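Local coordinates for protein carbon monoxide oxidation system transcription regulator CooA-1 (Carboxydothermus hydrogenoformans, PDB 2FMY) that senses carbon monoxide through a bound haem and, as a CRP-like transcription activator, probably binds DNA to switch on genes for carbon monoxide oxidation, at residues E26-R31 with I94-I99; N46-V51 with G75-T80; G167-E172 with V200-L205. All coordinates share one frame; numbering follows the deposited sequence.

Contact 1: residues E26-R31 with I94-I99; sequences EFREQR and ILYTDI. With HEM (protoporphyrin IX containing Fe), chain E.
Tyr96 lays its ring against the base of the Arg28 side chain, its direct partner across two antiparallel strands. CB of Arg28 stands over one face of the ring, 4.1 Å from the centroid, in a CH-pi contact. With CG placed between its own backbone N and carbonyl carbon (chi1 68°), the tyrosine leans across strand 28-31, and its CD2 comes within 3.2 Å of Arg28 O. The arginine chain bends at chi3, bringing its guanidinium near the end of the tyrosine; the hydroxyl lies over one face of that group, the guanidinium and the tyrosine ring being 52° apart in plane. Gln30, on the same face of the sheet, meets the ring obliquely, its OE1 3.8 Å from Tyr96 CE2. With a serine in place of Tyr96, Arg28 CB and the Gln30 amide would probably lose the surface they rest on, and the guanidinium would be freer to turn.

The other face carries Glu29 and Leu95, which run side by side in the same direction, Glu29 CG 3.6 Å from Leu95 CD2, while the carboxylate goes on to a salt bridge with Lys52. Phe27 crosses Leu95 at about a right angle. Thr97 CB sits over one face of the Phe27 ring, and its OG1, anti to the backbone N (chi1 -165°), donates to Glu26 O at 2.8 Å from above the carbonyl plane. Reciprocal backbone bonds join Arg28 to Tyr96 and Gln30 to Ile94. Beyond the pairing, Asp98 caps helix 99-108, and Ile99 CD1 reaches HEM C2B at 3.6 Å. The pair forms one edge of the four-stranded sheet in the beta-roll of the cyclic nucleotide-binding domain, whose pocket here holds haem.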
loop_
_atom_site.group_PDB
_atom_site.type_symbol
_atom_site.label_atom_id
_atom_site.label_comp_id
_atom_site.label_asym_id
_atom_site.label_seq_id
_atom_site.Cartn_x
_atom_site.Cartn_y
_atom_site.Cartn_z
ATOM N N GLU A 26 5.123 4.810 -28.689
ATOM C CA GLU A 26 6.201 4.753 -27.712
ATOM C C GLU A 26 6.221 3.416 -26.959
ATOM O O GLU A 26 7.176 3.111 -26.234
ATOM C CB GLU A 26 6.079 5.912 -26.732
ATOM C CG GLU A 26 6.051 7.273 -27.414
ATOM C CD GLU A 26 6.682 8.358 -26.574
ATOM O OE1 GLU A 26 7.244 8.032 -25.502
ATOM O OE2 GLU A 26 6.634 9.533 -26.997
ATOM N N PHE A 27 5.162 2.630 -27.148
ATOM C CA PHE A 27 5.023 1.314 -26.533
ATOM C C PHE A 27 5.216 0.217 -27.568
ATOM O O PHE A 27 4.847 0.381 -28.735
ATOM C CB PHE A 27 3.631 1.169 -25.909
ATOM C CG PHE A 27 3.374 2.107 -24.758
ATOM C CD1 PHE A 27 2.949 3.415 -24.986
ATOM C CD2 PHE A 27 3.538 1.674 -23.445
ATOM C CE1 PHE A 27 2.707 4.286 -23.921
ATOM C CE2 PHE A 27 3.298 2.528 -22.378
ATOM C CZ PHE A 27 2.883 3.838 -22.616
ATOM N N ARG A 28 5.799 -0.900 -27.135
ATOM C CA ARG A 28 5.824 -2.120 -27.930
ATOM C C ARG A 28 4.815 -3.105 -27.342
ATOM O O ARG A 28 4.418 -2.967 -26.183
ATOM C CB ARG A 28 7.232 -2.725 -27.964
ATOM C CG ARG A 28 8.260 -1.870 -28.694
ATOM C CD ARG A 28 9.683 -2.285 -28.335
ATOM N NE ARG A 28 10.274 -3.233 -29.281
ATOM C CZ ARG A 28 11.313 -4.022 -28.998
ATOM N NH1 ARG A 28 11.870 -3.996 -27.788
ATOM N NH2 ARG A 28 11.793 -4.849 -29.919
ATOM N N GLU A 29 4.398 -4.077 -28.146
ATOM C CA GLU A 29 3.436 -5.098 -27.728
ATOM C C GLU A 29 4.108 -6.423 -27.400
ATOM O O GLU A 29 5.037 -6.837 -28.084
ATOM C CB GLU A 29 2.401 -5.343 -28.823
ATOM C CG GLU A 29 1.166 -4.482 -28.718
ATOM C CD GLU A 29 0.072 -4.873 -29.694
ATOM O OE1 GLU A 29 -0.786 -4.012 -29.970
ATOM O OE2 GLU A 29 0.063 -6.024 -30.189
ATOM N N GLN A 30 3.633 -7.080 -26.347
ATOM C CA GLN A 30 4.017 -8.464 -26.069
ATOM C C GLN A 30 2.801 -9.277 -25.650
ATOM O O GLN A 30 1.973 -8.813 -24.875
ATOM C CB GLN A 30 5.123 -8.556 -25.014
ATOM C CG GLN A 30 5.920 -9.869 -25.074
ATOM C CD GLN A 30 7.224 -9.826 -24.279
ATOM O OE1 GLN A 30 7.844 -8.770 -24.120
ATOM N NE2 GLN A 30 7.652 -10.990 -23.782
ATOM N N ARG A 31 2.691 -10.480 -26.196
ATOM C CA ARG A 31 1.618 -11.393 -25.839
ATOM C C ARG A 31 2.112 -12.395 -24.798
ATOM O O ARG A 31 3.289 -12.764 -24.790
ATOM C CB ARG A 31 1.086 -12.114 -27.082
ATOM C CG ARG A 31 0.364 -11.200 -28.061
ATOM C CD ARG A 31 -0.284 -12.008 -29.180
ATOM N NE ARG A 31 -1.185 -11.196 -30.002
ATOM C CZ ARG A 31 -2.006 -11.686 -30.931
ATOM N NH1 ARG A 31 -2.053 -12.993 -31.171
ATOM N NH2 ARG A 31 -2.787 -10.864 -31.621
ATOM N N ILE A 94 0.101 -6.968 -23.622
ATOM C CA ILE A 94 0.505 -5.734 -22.951
ATOM C C ILE A 94 1.219 -4.795 -23.923
ATOM O O ILE A 94 1.755 -5.229 -24.950
ATOM C CB ILE A 94 1.403 -5.984 -21.689
ATOM C CG1 ILE A 94 2.819 -6.421 -22.096
ATOM C CG2 ILE A 94 0.717 -6.944 -20.710
ATOM C CD1 ILE A 94 3.820 -6.478 -20.972
ATOM N N LEU A 95 1.192 -3.508 -23.577
ATOM C CA LEU A 95 1.943 -2.454 -24.231
ATOM C C LEU A 95 2.954 -1.952 -23.212
ATOM O O LEU A 95 2.566 -1.501 -22.136
ATOM C CB LEU A 95 1.001 -1.306 -24.616
ATOM C CG LEU A 95 0.026 -1.504 -25.783
ATOM C CD1 LEU A 95 -1.165 -0.560 -25.679
ATOM C CD2 LEU A 95 0.744 -1.337 -27.116
ATOM N N TYR A 96 4.243 -2.046 -23.535
ATOM C CA TYR A 96 5.303 -1.708 -22.587
ATOM C C TYR A 96 6.283 -0.689 -23.168
ATOM O O TYR A 96 6.571 -0.706 -24.360
ATOM C CB TYR A 96 6.059 -2.968 -22.130
ATOM C CG TYR A 96 6.904 -3.648 -23.206
ATOM C CD1 TYR A 96 8.279 -3.395 -23.321
ATOM C CD2 TYR A 96 6.330 -4.547 -24.103
ATOM C CE1 TYR A 96 9.063 -4.036 -24.313
ATOM C CE2 TYR A 96 7.091 -5.176 -25.096
ATOM C CZ TYR A 96 8.453 -4.920 -25.191
ATOM O OH TYR A 96 9.181 -5.562 -26.171
ATOM N N THR A 97 6.798 0.175 -22.300
ATOM C CA THR A 97 7.833 1.128 -22.656
ATOM C C THR A 97 8.832 1.209 -21.509
ATOM O O THR A 97 8.494 0.897 -20.369
ATOM C CB THR A 97 7.227 2.547 -22.950
ATOM O OG1 THR A 97 8.187 3.366 -23.630
ATOM C CG2 THR A 97 6.782 3.230 -21.670
ATOM N N ASP A 98 10.059 1.619 -21.808
ATOM C CA ASP A 98 11.033 1.878 -20.770
ATOM C C ASP A 98 10.528 3.001 -19.871
ATOM O O ASP A 98 9.917 3.950 -20.352
ATOM C CB ASP A 98 12.379 2.262 -21.389
ATOM C CG ASP A 98 13.541 2.078 -20.422
ATOM O OD1 ASP A 98 13.714 2.916 -19.509
ATOM O OD2 ASP A 98 14.299 1.096 -20.590
ATOM N N ILE A 99 10.785 2.888 -18.572
ATOM C CA ILE A 99 10.407 3.917 -17.596
ATOM C C ILE A 99 10.897 5.342 -17.973
ATOM O O ILE A 99 10.264 6.336 -17.605
ATOM C CB ILE A 99 10.915 3.525 -16.164
ATOM C CG1 ILE A 99 10.261 4.387 -15.076
ATOM C CG2 ILE A 99 12.465 3.556 -16.080
ATOM C CD1 ILE A 99 10.755 4.094 -13.671
HETATM C CHA HEM E . 8.842 2.417 -6.540
HETATM C CHB HEM E . 9.976 5.798 -9.822
HETATM C CHC HEM E . 6.095 4.483 -12.459
HETATM C CHD HEM E . 4.478 1.834 -8.715
HETATM C C1A HEM E . 9.528 3.401 -7.222
HETATM C C2A HEM E . 10.849 3.924 -6.891
HETATM C C3A HEM E . 11.171 4.870 -7.794
HETATM C C4A HEM E . 10.063 4.963 -8.734
HETATM C CMA HEM E . 12.493 5.696 -7.839
HETATM C CAA HEM E . 11.703 3.480 -5.677
HETATM C CBA HEM E . 11.343 4.455 -4.557
HETATM C CGA HEM E . 12.260 4.353 -3.361
HETATM O O1A HEM E . 13.502 4.539 -3.504
HETATM O O2A HEM E . 11.740 4.094 -2.248
HETATM C C1B HEM E . 9.002 5.771 -10.800
HETATM C C2B HEM E . 8.904 6.686 -11.916
HETATM C C3B HEM E . 7.832 6.325 -12.653
HETATM C C4B HEM E . 7.214 5.169 -12.023
HETATM C CMB HEM E . 9.892 7.853 -12.159
HETATM C CAB HEM E . 7.290 6.996 -13.931
HETATM C CBB HEM E . 8.077 7.640 -14.790
HETATM C C1C HEM E . 5.319 3.622 -11.713
HETATM C C2C HEM E . 4.103 2.938 -12.122
HETATM C C3C HEM E . 3.653 2.214 -11.075
HETATM C C4C HEM E . 4.571 2.408 -9.969
HETATM C CMC HEM E . 3.455 3.033 -13.523
HETATM C CAC HEM E . 2.399 1.309 -11.019
HETATM C CBC HEM E . 1.179 1.844 -11.158
HETATM C C1D HEM E . 5.497 1.690 -7.792
HETATM C C2D HEM E . 5.457 0.875 -6.588
HETATM C C3D HEM E . 6.817 1.071 -5.912
HETATM C C4D HEM E . 7.554 1.965 -6.767
HETATM C CMD HEM E . 4.286 0.011 -6.078
HETATM C CAD HEM E . 7.299 0.410 -4.605
HETATM C CBD HEM E . 7.809 -0.952 -5.041
HETATM C CGD HEM E . 8.167 -1.834 -3.874
HETATM O O1D HEM E . 8.295 -3.058 -4.076
HETATM O O2D HEM E . 8.341 -1.315 -2.747
HETATM N NA HEM E . 9.089 4.059 -8.352
HETATM N NB HEM E . 7.960 4.862 -10.901
HETATM N NC HEM E . 5.569 3.264 -10.405
HETATM N ND HEM E . 6.745 2.306 -7.844
HETATM FE FE HEM E . 7.351 3.529 -9.359
#

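Contact 2: residues N46-V51 with G75-T80; sequences NLVFLV and GDIFCT. With HEM (protoporphyrin IX containing Fe), chain E.
Phe49 and Phe78 form a hydrogen-bonded antiparallel pair, their side chains lying side by side and pointing the same way. Phe49 CZ meets Phe78 CB at 3.7 Å and lies at the edge of the Phe78 ring, while the backbone carbonyl carbon of Phe78 is over one face of the Phe49 ring. CG of Phe78 is anti to the backbone N (chi1 -152°), which leads the ring away from strand 47-51 and sets its CD1 against HEM CAC at 3.5 Å.

The face bearing Val48, Leu50, Ile77 and Cys79 is also closely packed. Val48 CG1 and Ile77 CG2 touch each other and both press on the porphyrin methyl, Ile77 CG2 at 3.4 Å from HEM CMC. Leu50 CD1 fits against Gly75 O at 3.3 Å, and Gly75 closes this end by a bond from its N to Val51 O. Ile77 is backed by Phe112 and Met116 of helix 111-135, and its N donates to Asn115 OD1.

The other end is looser. Partly exposed Asn46 keeps its OD1 4.1 Å from Thr80 OG1 and bonds instead to His81. Thr80 still ties the end down: its OG1 accepts from Leu47 N at 2.8 Å, is also hydrogen-bonded to Arg45 O, and its N donates to Leu47 O.

Cys79 SG lies 3.6 Å from HEM C4C but 4.6 Å from HEM FE, too far to be a ligand. Val48, Ile77, Phe78 and Cys79 thus offer the porphyrin carbon and sulfur, an apolar wall, while a polar grip on the haem comes from elsewhere, through Arg83.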
loop_
_atom_site.group_PDB
_atom_site.type_symbol
_atom_site.label_atom_id
_atom_site.label_comp_id
_atom_site.label_asym_id
_atom_site.label_seq_id
_atom_site.Cartn_x
_atom_site.Cartn_y
_atom_site.Cartn_z
ATOM N N ASN A 46 13.577 -2.010 -16.329
ATOM C CA ASN A 46 12.620 -1.186 -15.625
ATOM C C ASN A 46 11.589 -0.611 -16.609
ATOM O O ASN A 46 11.851 0.381 -17.314
ATOM C CB ASN A 46 13.323 -0.090 -14.828
ATOM C CG ASN A 46 12.410 0.560 -13.804
ATOM O OD1 ASN A 46 11.184 0.505 -13.925
ATOM N ND2 ASN A 46 13.002 1.181 -12.791
ATOM N N LEU A 47 10.420 -1.250 -16.638
ATOM C CA LEU A 47 9.405 -0.969 -17.637
ATOM C C LEU A 47 8.098 -0.512 -17.018
ATOM O O LEU A 47 7.778 -0.853 -15.876
ATOM C CB LEU A 47 9.145 -2.210 -18.518
ATOM C CG LEU A 47 10.340 -2.889 -19.197
ATOM C CD1 LEU A 47 9.949 -4.242 -19.780
ATOM C CD2 LEU A 47 10.976 -1.990 -20.264
ATOM N N VAL A 48 7.358 0.280 -17.789
ATOM C CA VAL A 48 5.975 0.568 -17.477
ATOM C C VAL A 48 5.134 -0.071 -18.567
ATOM O O VAL A 48 5.489 -0.022 -19.747
ATOM C CB VAL A 48 5.709 2.089 -17.323
ATOM C CG1 VAL A 48 4.200 2.381 -17.167
ATOM C CG2 VAL A 48 6.485 2.629 -16.117
ATOM N N PHE A 49 4.043 -0.715 -18.165
ATOM C CA PHE A 49 3.185 -1.400 -19.120
ATOM C C PHE A 49 1.707 -1.113 -18.914
ATOM O O PHE A 49 1.276 -0.693 -17.840
ATOM C CB PHE A 49 3.471 -2.914 -19.151
ATOM C CG PHE A 49 3.007 -3.676 -17.912
ATOM C CD1 PHE A 49 1.723 -4.211 -17.846
ATOM C CD2 PHE A 49 3.881 -3.918 -16.856
ATOM C CE1 PHE A 49 1.300 -4.938 -16.731
ATOM C CE2 PHE A 49 3.479 -4.656 -15.735
ATOM C CZ PHE A 49 2.186 -5.162 -15.669
ATOM N N LEU A 50 0.951 -1.314 -19.986
ATOM C CA LEU A 50 -0.487 -1.123 -20.017
ATOM C C LEU A 50 -1.067 -2.441 -20.509
ATOM O O LEU A 50 -0.561 -3.010 -21.486
ATOM C CB LEU A 50 -0.809 0.012 -21.003
ATOM C CG LEU A 50 -2.231 0.419 -21.395
ATOM C CD1 LEU A 50 -3.040 0.863 -20.198
ATOM C CD2 LEU A 50 -2.153 1.551 -22.402
ATOM N N VAL A 51 -2.094 -2.943 -19.818
ATOM C CA VAL A 51 -2.810 -4.127 -20.273
ATOM C C VAL A 51 -3.689 -3.685 -21.428
ATOM O O VAL A 51 -4.559 -2.824 -21.254
ATOM C CB VAL A 51 -3.688 -4.769 -19.168
ATOM C CG1 VAL A 51 -4.468 -5.973 -19.725
ATOM C CG2 VAL A 51 -2.839 -5.165 -17.956
ATOM N N GLY A 75 -6.608 -1.533 -19.891
ATOM C CA GLY A 75 -6.540 -0.103 -19.602
ATOM C C GLY A 75 -5.751 0.237 -18.351
ATOM O O GLY A 75 -5.474 1.413 -18.082
ATOM N N ASP A 76 -5.371 -0.786 -17.592
ATOM C CA ASP A 76 -4.618 -0.579 -16.355
ATOM C C ASP A 76 -3.113 -0.530 -16.561
ATOM O O ASP A 76 -2.560 -1.310 -17.326
ATOM C CB ASP A 76 -4.963 -1.652 -15.318
ATOM C CG ASP A 76 -6.332 -1.448 -14.689
ATOM O OD1 ASP A 76 -6.849 -0.310 -14.679
ATOM O OD2 ASP A 76 -6.896 -2.446 -14.200
ATOM N N ILE A 77 -2.472 0.369 -15.823
ATOM C CA ILE A 77 -1.025 0.574 -15.836
ATOM C C ILE A 77 -0.373 -0.142 -14.648
ATOM O O ILE A 77 -0.910 -0.147 -13.547
ATOM C CB ILE A 77 -0.671 2.094 -15.738
ATOM C CG1 ILE A 77 -1.124 2.876 -16.980
ATOM C CG2 ILE A 77 0.810 2.317 -15.500
ATOM C CD1 ILE A 77 -0.304 2.620 -18.256
ATOM N N PHE A 78 0.781 -0.754 -14.887
ATOM C CA PHE A 78 1.647 -1.193 -13.798
ATOM C C PHE A 78 3.103 -1.124 -14.252
ATOM O O PHE A 78 3.388 -0.589 -15.316
ATOM C CB PHE A 78 1.241 -2.580 -13.247
ATOM C CG PHE A 78 1.615 -2.778 -11.794
ATOM C CD1 PHE A 78 1.131 -1.910 -10.810
ATOM C CD2 PHE A 78 2.473 -3.807 -11.415
ATOM C CE1 PHE A 78 1.509 -2.067 -9.485
ATOM C CE2 PHE A 78 2.844 -3.971 -10.094
ATOM C CZ PHE A 78 2.363 -3.106 -9.127
ATOM N N CYS A 79 4.018 -1.632 -13.438
ATOM C CA CYS A 79 5.452 -1.530 -13.726
ATOM C C CYS A 79 6.203 -2.781 -13.294
ATOM O O CYS A 79 5.625 -3.702 -12.704
ATOM C CB CYS A 79 6.045 -0.318 -13.021
ATOM S SG CYS A 79 6.125 -0.527 -11.233
ATOM N N THR A 80 7.500 -2.799 -13.582
ATOM C CA THR A 80 8.329 -3.944 -13.282
ATOM C C THR A 80 9.287 -3.683 -12.117
ATOM O O THR A 80 10.186 -4.473 -11.891
ATOM C CB THR A 80 9.151 -4.384 -14.521
ATOM O OG1 THR A 80 10.141 -3.395 -14.816
ATOM C CG2 THR A 80 8.258 -4.564 -15.744
HETATM C CHA HEM E . 8.842 2.417 -6.540
HETATM C CHB HEM E . 9.976 5.798 -9.822
HETATM C CHC HEM E . 6.095 4.483 -12.459
HETATM C CHD HEM E . 4.478 1.834 -8.715
HETATM C C1A HEM E . 9.528 3.401 -7.222
HETATM C C2A HEM E . 10.849 3.924 -6.891
HETATM C C3A HEM E . 11.171 4.870 -7.794
HETATM C C4A HEM E . 10.063 4.963 -8.734
HETATM C CMA HEM E . 12.493 5.696 -7.839
HETATM C CAA HEM E . 11.703 3.480 -5.677
HETATM C CBA HEM E . 11.343 4.455 -4.557
HETATM C CGA HEM E . 12.260 4.353 -3.361
HETATM O O1A HEM E . 13.502 4.539 -3.504
HETATM O O2A HEM E . 11.740 4.094 -2.248
HETATM C C1B HEM E . 9.002 5.771 -10.800
HETATM C C2B HEM E . 8.904 6.686 -11.916
HETATM C C3B HEM E . 7.832 6.325 -12.653
HETATM C C4B HEM E . 7.214 5.169 -12.023
HETATM C CMB HEM E . 9.892 7.853 -12.159
HETATM C CAB HEM E . 7.290 6.996 -13.931
HETATM C CBB HEM E . 8.077 7.640 -14.790
HETATM C C1C HEM E . 5.319 3.622 -11.713
HETATM C C2C HEM E . 4.103 2.938 -12.122
HETATM C C3C HEM E . 3.653 2.214 -11.075
HETATM C C4C HEM E . 4.571 2.408 -9.969
HETATM C CMC HEM E . 3.455 3.033 -13.523
HETATM C CAC HEM E . 2.399 1.309 -11.019
HETATM C CBC HEM E . 1.179 1.844 -11.158
HETATM C C1D HEM E . 5.497 1.690 -7.792
HETATM C C2D HEM E . 5.457 0.875 -6.588
HETATM C C3D HEM E . 6.817 1.071 -5.912
HETATM C C4D HEM E . 7.554 1.965 -6.767
HETATM C CMD HEM E . 4.286 0.011 -6.078
HETATM C CAD HEM E . 7.299 0.410 -4.605
HETATM C CBD HEM E . 7.809 -0.952 -5.041
HETATM C CGD HEM E . 8.167 -1.834 -3.874
HETATM O O1D HEM E . 8.295 -3.058 -4.076
HETATM O O2D HEM E . 8.341 -1.315 -2.747
HETATM N NA HEM E . 9.089 4.059 -8.352
HETATM N NB HEM E . 7.960 4.862 -10.901
HETATM N NC HEM E . 5.569 3.264 -10.405
HETATM N ND HEM E . 6.745 2.306 -7.844
HETATM FE FE HEM E . 7.351 3.529 -9.359
#

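Contact 3: residues G167-E172 with V200-L205; sequences GLNTEE and VNQRTL
Gln202 and Arg203 make the contact with the start of helix 170-177, and the turn that presents them is shaped just before, at Asn201. Its OD1 accepts from Arg203 N at 2.9 Å, an Asx turn, and more weakly from Thr204 N.

Gln202 then reaches over the helix end. Its OE1 takes the Thr170 N-H on a lone pair in the carbonyl plane, at 3.1 Å and 158°, and Thr170 OG1 lies equally near. One water joins the same OE1 to Glu171 N, so the first turn's N-H groups are partly served from outside the helix; another joins Gln202 O to Thr170 OG1.

Arg203 extends alongside Asn169, whose CB packs on one face of the guanidinium, 3.8 Å from CZ, with amide and guanidinium planes 63° apart. Glu172 OE1 is 4.0 Å from Arg203 NH2 but well out of the guanidinium plane, so no N-H points at it and any attraction is probably one of charge at a distance. Asn169 and Glu172 are already engaged in a capping box, each side chain accepting the other's backbone N-H. A further water links Arg203 O to Gly167 N.

Thr204 points away from the helix start, and its OG1 is hydrogen-bonded to Glu165; Leu205 enters the interior against Leu197. The contact thus joins the hairpin between strands 197-199 and 204-207, the wing of a winged helix-turn-helix, to helix 170-177, with Thr170 also packed on helix 181-193.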
loop_
_atom_site.group_PDB
_atom_site.type_symbol
_atom_site.label_atom_id
_atom_site.label_comp_id
_atom_site.label_asym_id
_atom_site.label_seq_id
_atom_site.Cartn_x
_atom_site.Cartn_y
_atom_site.Cartn_z
ATOM N N GLY A 167 -27.221 -11.875 17.851
ATOM C CA GLY A 167 -27.712 -12.023 19.220
ATOM C C GLY A 167 -26.756 -11.457 20.254
ATOM O O GLY A 167 -27.055 -11.454 21.447
ATOM N N LEU A 168 -25.607 -10.978 19.785
ATOM C CA LEU A 168 -24.539 -10.468 20.639
ATOM C C LEU A 168 -24.030 -9.148 20.073
ATOM O O LEU A 168 -24.018 -8.959 18.853
ATOM C CB LEU A 168 -23.387 -11.486 20.731
ATOM C CG LEU A 168 -23.693 -12.880 21.311
ATOM C CD1 LEU A 168 -22.488 -13.806 21.202
ATOM C CD2 LEU A 168 -24.179 -12.806 22.748
ATOM N N ASN A 169 -23.654 -8.227 20.960
ATOM C CA ASN A 169 -22.991 -6.994 20.539
ATOM C C ASN A 169 -21.480 -7.229 20.386
ATOM O O ASN A 169 -21.001 -8.336 20.645
ATOM C CB ASN A 169 -23.352 -5.801 21.452
ATOM C CG ASN A 169 -22.744 -5.894 22.852
ATOM O OD1 ASN A 169 -21.695 -6.510 23.065
ATOM N ND2 ASN A 169 -23.395 -5.246 23.811
ATOM N N THR A 170 -20.741 -6.211 19.952
ATOM C CA THR A 170 -19.322 -6.369 19.590
ATOM C C THR A 170 -18.463 -6.846 20.761
ATOM O O THR A 170 -17.608 -7.715 20.584
ATOM C CB THR A 170 -18.742 -5.074 18.966
ATOM O OG1 THR A 170 -19.615 -4.627 17.918
ATOM C CG2 THR A 170 -17.344 -5.316 18.378
ATOM N N GLU A 171 -18.704 -6.295 21.954
ATOM C CA GLU A 171 -18.014 -6.741 23.171
ATOM C C GLU A 171 -18.293 -8.207 23.517
ATOM O O GLU A 171 -17.374 -8.952 23.873
ATOM C CB GLU A 171 -18.365 -5.851 24.374
ATOM C CG GLU A 171 -17.347 -4.748 24.678
ATOM C CD GLU A 171 -15.987 -5.267 25.174
ATOM O OE1 GLU A 171 -15.823 -6.493 25.390
ATOM O OE2 GLU A 171 -15.069 -4.430 25.350
ATOM N N GLU A 172 -19.559 -8.610 23.419
ATOM C CA GLU A 172 -19.956 -9.976 23.746
ATOM C C GLU A 172 -19.365 -10.996 22.767
ATOM O O GLU A 172 -18.945 -12.085 23.186
ATOM C CB GLU A 172 -21.478 -10.099 23.815
ATOM C CG GLU A 172 -22.091 -9.536 25.093
ATOM C CD GLU A 172 -23.582 -9.266 24.973
ATOM O OE1 GLU A 172 -24.079 -9.096 23.845
ATOM O OE2 GLU A 172 -24.262 -9.210 26.016
ATOM N N VAL A 200 -25.343 -3.447 9.998
ATOM C CA VAL A 200 -26.537 -2.647 10.287
ATOM C C VAL A 200 -26.407 -1.971 11.657
ATOM O O VAL A 200 -26.735 -0.796 11.821
ATOM C CB VAL A 200 -27.847 -3.491 10.222
ATOM C CG1 VAL A 200 -29.075 -2.624 10.502
ATOM C CG2 VAL A 200 -27.991 -4.190 8.871
ATOM N N ASN A 201 -25.945 -2.745 12.635
ATOM C CA ASN A 201 -25.607 -2.253 13.975
ATOM C C ASN A 201 -24.667 -3.286 14.593
ATOM O O ASN A 201 -24.083 -4.095 13.865
ATOM C CB ASN A 201 -26.871 -2.035 14.824
ATOM C CG ASN A 201 -27.831 -3.209 14.765
ATOM O OD1 ASN A 201 -27.438 -4.359 14.965
ATOM N ND2 ASN A 201 -29.096 -2.929 14.487
ATOM N N GLN A 202 -24.533 -3.290 15.918
ATOM C CA GLN A 202 -23.617 -4.224 16.583
ATOM C C GLN A 202 -24.072 -5.682 16.530
ATOM O O GLN A 202 -23.251 -6.593 16.687
ATOM C CB GLN A 202 -23.374 -3.806 18.028
ATOM C CG GLN A 202 -22.610 -2.489 18.163
ATOM C CD GLN A 202 -22.038 -2.301 19.540
ATOM O OE1 GLN A 202 -21.347 -3.176 20.059
ATOM N NE2 GLN A 202 -22.308 -1.148 20.141
ATOM N N ARG A 203 -25.364 -5.895 16.272
ATOM C CA ARG A 203 -25.997 -7.216 16.390
ATOM C C ARG A 203 -26.526 -7.781 15.076
ATOM O O ARG A 203 -26.854 -8.965 14.998
ATOM C CB ARG A 203 -27.157 -7.142 17.382
ATOM C CG ARG A 203 -26.745 -6.894 18.813
ATOM C CD ARG A 203 -27.918 -7.128 19.757
ATOM N NE ARG A 203 -27.494 -7.155 21.161
ATOM C CZ ARG A 203 -27.140 -6.075 21.853
ATOM N NH1 ARG A 203 -27.152 -4.882 21.270
ATOM N NH2 ARG A 203 -26.769 -6.182 23.125
ATOM N N THR A 204 -26.625 -6.935 14.057
ATOM C CA THR A 204 -27.271 -7.306 12.800
ATOM C C THR A 204 -26.349 -7.034 11.630
ATOM O O THR A 204 -25.798 -5.946 11.508
ATOM C CB THR A 204 -28.605 -6.537 12.619
ATOM O OG1 THR A 204 -29.431 -6.738 13.771
ATOM C CG2 THR A 204 -29.364 -7.014 11.382
ATOM N N LEU A 205 -26.162 -8.041 10.788
ATOM C CA LEU A 205 -25.319 -7.908 9.615
ATOM C C LEU A 205 -26.116 -8.275 8.391
ATOM O O LEU A 205 -27.004 -9.114 8.465
ATOM C CB LEU A 205 -24.098 -8.844 9.686
ATOM C CG LEU A 205 -23.176 -8.848 10.915
ATOM C CD1 LEU A 205 -22.002 -9.825 10.690
ATOM C CD2 LEU A 205 -22.677 -7.434 11.273
HETATM O O HOH W 1 -29.132 -10.180 16.766
HETATM O O HOH W 2 -20.804 -6.264 15.890
HETATM O O HOH W 3 -20.089 -3.557 22.214
#

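Contacts 1 and 2 are parts of one four-stranded antiparallel sheet, their centres 8 Å apart: strands 92-98 and 47-53 are neighbours, joined by probable hydrogen bonds such as Leu50 N to Leu95 O at 2.7 Å. Contact 1 pairs the outermost strand 28-32, and contact 2 the strand 77-79 at the other edge. Both reach the same haem, contact 2 with four pocket residues and contact 1 through Ile99 alone. Contact 3 belongs to the Crp-like helix-turn-helix domain, which probably binds DNA, with its centre about 51 Å from that of contact 1 and about 44 Å from that of contact 2. A signal passing from haem to DNA would probably have to cross that distance.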